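Local coordinates for protein Ves (Pseudomonas fluorescens, PDB 5V00), which is a bicupin HutD protein of unknown molecular function, involved in histidine utilization in Pseudomonas, at residues V145-V150 / V154-E159. Sequence-based numbering, arbitrary orientation.
Sequences VLVFSV and VKVLGE
No flat group enters the contact between Val147 and Ser149 on one side and Val154 and Val156 on the other; valine methyls and one serine side chain do the touching. The one ring in either segment, that of Phe148, starts from the opposite side of its strand, where it stacks with Phe116 and meets Ile51. Tightest is the approach of Ser149 OG to Val154 CG2, 3.3 Å; Ser149 CB lies 3.7 Å from Val154 CG2. Two torsions bring these groups together: with chi1 at 173° the serine oxygen is turned opposite its own N, while Val154 holds CG1 in that place (chi1 168°) and leaves CG2, beside its own N, to meet the serine. The hydroxyl is not left with a methyl alone, because it accepts a hydrogen bond from Ala151 N, and its single proton has only weak bonds to offer the carbonyls of Leu161 and Gly162. Val147 divides its branches, CG1 lying 4.3 Å from Val154 CG1 and CG2 lying 4.2 Å from Val156 CG2. Strands 145-149 and 154-156 run nearly antiparallel, at 161°, yet their axes come no nearer than 8.5 Å and no hydrogen bond joins them, evidence of facing layers rather than paired strands. Separation grows from 6.1 Å between the CA atoms of Ser149 and Val154 to 8.1 Å between those of Val147 and Val156. Beyond, a type I' turn from Val156 to Glu159 leads into strand 159-161. Strand 144-149 bonds to 166-170 and 184-191, whereas 154-156 belongs with 176-181, so these valines fill the buried interior between two antiparallel sheets, as in the jelly-roll beta-barrel of a cupin domain.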
loop_
_atom_site.group_PDB
_atom_site.type_symbol
_atom_site.label_atom_id
_atom_site.label_comp_id
_atom_site.label_asym_id
_atom_site.label_seq_id
_atom_site.Cartn_x
_atom_site.Cartn_y
_atom_site.Cartn_z
ATOM N N VAL B 145 6.803 12.028 -2.538
ATOM C CA VAL B 145 7.074 11.997 -3.965
ATOM C C VAL B 145 6.623 10.690 -4.533
ATOM O O VAL B 145 6.992 9.609 -4.026
ATOM C CB VAL B 145 8.588 12.257 -4.320
ATOM C CG1 VAL B 145 8.739 12.241 -5.845
ATOM C CG2 VAL B 145 9.057 13.559 -3.726
ATOM N N LEU B 146 5.881 10.727 -5.643
ATOM C CA LEU B 146 5.300 9.558 -6.242
ATOM C C LEU B 146 5.773 9.489 -7.707
ATOM O O LEU B 146 5.806 10.553 -8.416
ATOM C CB LEU B 146 3.751 9.574 -6.220
ATOM C CG LEU B 146 3.210 9.636 -4.803
ATOM C CD1 LEU B 146 1.805 10.263 -4.896
ATOM C CD2 LEU B 146 3.077 8.206 -4.298
ATOM N N VAL B 147 6.126 8.321 -8.151
ATOM C CA VAL B 147 6.558 8.058 -9.537
ATOM C C VAL B 147 5.743 6.921 -10.078
ATOM O O VAL B 147 5.931 5.785 -9.689
ATOM C CB VAL B 147 8.076 7.769 -9.694
ATOM C CG1 VAL B 147 8.461 7.598 -11.126
ATOM C CG2 VAL B 147 8.915 8.875 -9.092
ATOM N N PHE B 148 4.858 7.212 -11.050
ATOM C CA PHE B 148 3.936 6.215 -11.620
ATOM C C PHE B 148 4.344 5.906 -13.043
ATOM O O PHE B 148 4.359 6.799 -13.900
ATOM C CB PHE B 148 2.513 6.778 -11.622
ATOM C CG PHE B 148 1.482 5.882 -12.252
ATOM C CD1 PHE B 148 0.988 4.788 -11.555
ATOM C CD2 PHE B 148 0.986 6.150 -13.522
ATOM C CE1 PHE B 148 0.081 3.939 -12.126
ATOM C CE2 PHE B 148 0.125 5.293 -14.138
ATOM C CZ PHE B 148 -0.423 4.219 -13.418
ATOM N N SER B 149 4.725 4.667 -13.309
ATOM C CA SER B 149 5.220 4.215 -14.607
ATOM C C SER B 149 4.147 3.910 -15.653
ATOM O O SER B 149 3.150 3.234 -15.308
ATOM C CB SER B 149 6.044 2.929 -14.413
ATOM O OG SER B 149 6.408 2.386 -15.653
ATOM N N VAL B 150 4.364 4.345 -16.902
ATOM C CA VAL B 150 3.558 3.873 -18.009
ATOM C C VAL B 150 4.459 3.209 -19.039
ATOM O O VAL B 150 4.198 3.294 -20.226
ATOM C CB VAL B 150 2.633 4.978 -18.594
ATOM C CG1 VAL B 150 1.590 5.435 -17.569
ATOM C CG2 VAL B 150 3.433 6.147 -19.099
ATOM N N VAL B 154 10.769 1.924 -15.892
ATOM C CA VAL B 154 11.165 3.260 -15.417
ATOM C C VAL B 154 12.147 3.027 -14.250
ATOM O O VAL B 154 11.885 2.243 -13.281
ATOM C CB VAL B 154 9.936 4.002 -14.934
ATOM C CG1 VAL B 154 10.350 5.247 -14.176
ATOM C CG2 VAL B 154 9.042 4.313 -16.140
ATOM N N LYS B 155 13.322 3.616 -14.365
ATOM C CA LYS B 155 14.362 3.532 -13.339
ATOM C C LYS B 155 14.360 4.726 -12.441
ATOM O O LYS B 155 14.401 5.852 -12.933
ATOM C CB LYS B 155 15.743 3.436 -14.013
ATOM C CG LYS B 155 15.925 2.197 -14.908
ATOM C CD LYS B 155 17.278 2.224 -15.625
ATOM C CE LYS B 155 18.329 1.461 -14.925
ATOM N NZ LYS B 155 19.704 1.962 -15.297
ATOM N N VAL B 156 14.324 4.498 -11.140
ATOM C CA VAL B 156 14.253 5.565 -10.173
ATOM C C VAL B 156 14.672 5.030 -8.820
ATOM O O VAL B 156 14.163 3.991 -8.348
ATOM C CB VAL B 156 12.873 6.244 -10.104
ATOM C CG1 VAL B 156 11.747 5.210 -9.958
ATOM C CG2 VAL B 156 12.839 7.324 -9.037
ATOM N N LEU B 157 15.648 5.706 -8.222
ATOM C CA LEU B 157 16.124 5.399 -6.872
ATOM C C LEU B 157 16.521 3.955 -6.684
ATOM O O LEU B 157 16.259 3.370 -5.655
ATOM C CB LEU B 157 15.118 5.862 -5.845
ATOM C CG LEU B 157 14.987 7.367 -5.664
ATOM C CD1 LEU B 157 13.740 7.832 -4.982
ATOM C CD2 LEU B 157 16.252 7.955 -5.011
ATOM N N GLY B 158 17.121 3.354 -7.688
ATOM C CA GLY B 158 17.592 2.013 -7.661
ATOM C C GLY B 158 16.569 0.948 -7.911
ATOM O O GLY B 158 16.909 -0.233 -7.864
ATOM N N GLU B 159 15.310 1.342 -8.202
ATOM C CA GLU B 159 14.214 0.429 -8.462
ATOM C C GLU B 159 13.870 0.497 -9.933
ATOM O O GLU B 159 14.239 1.464 -10.670
ATOM C CB GLU B 159 13.035 0.782 -7.591
ATOM C CG GLU B 159 13.285 0.778 -6.119
ATOM C CD GLU B 159 13.736 -0.569 -5.540
ATOM O OE1 GLU B 159 13.542 -1.598 -6.155
ATOM O OE2 GLU B 159 14.298 -0.490 -4.429
#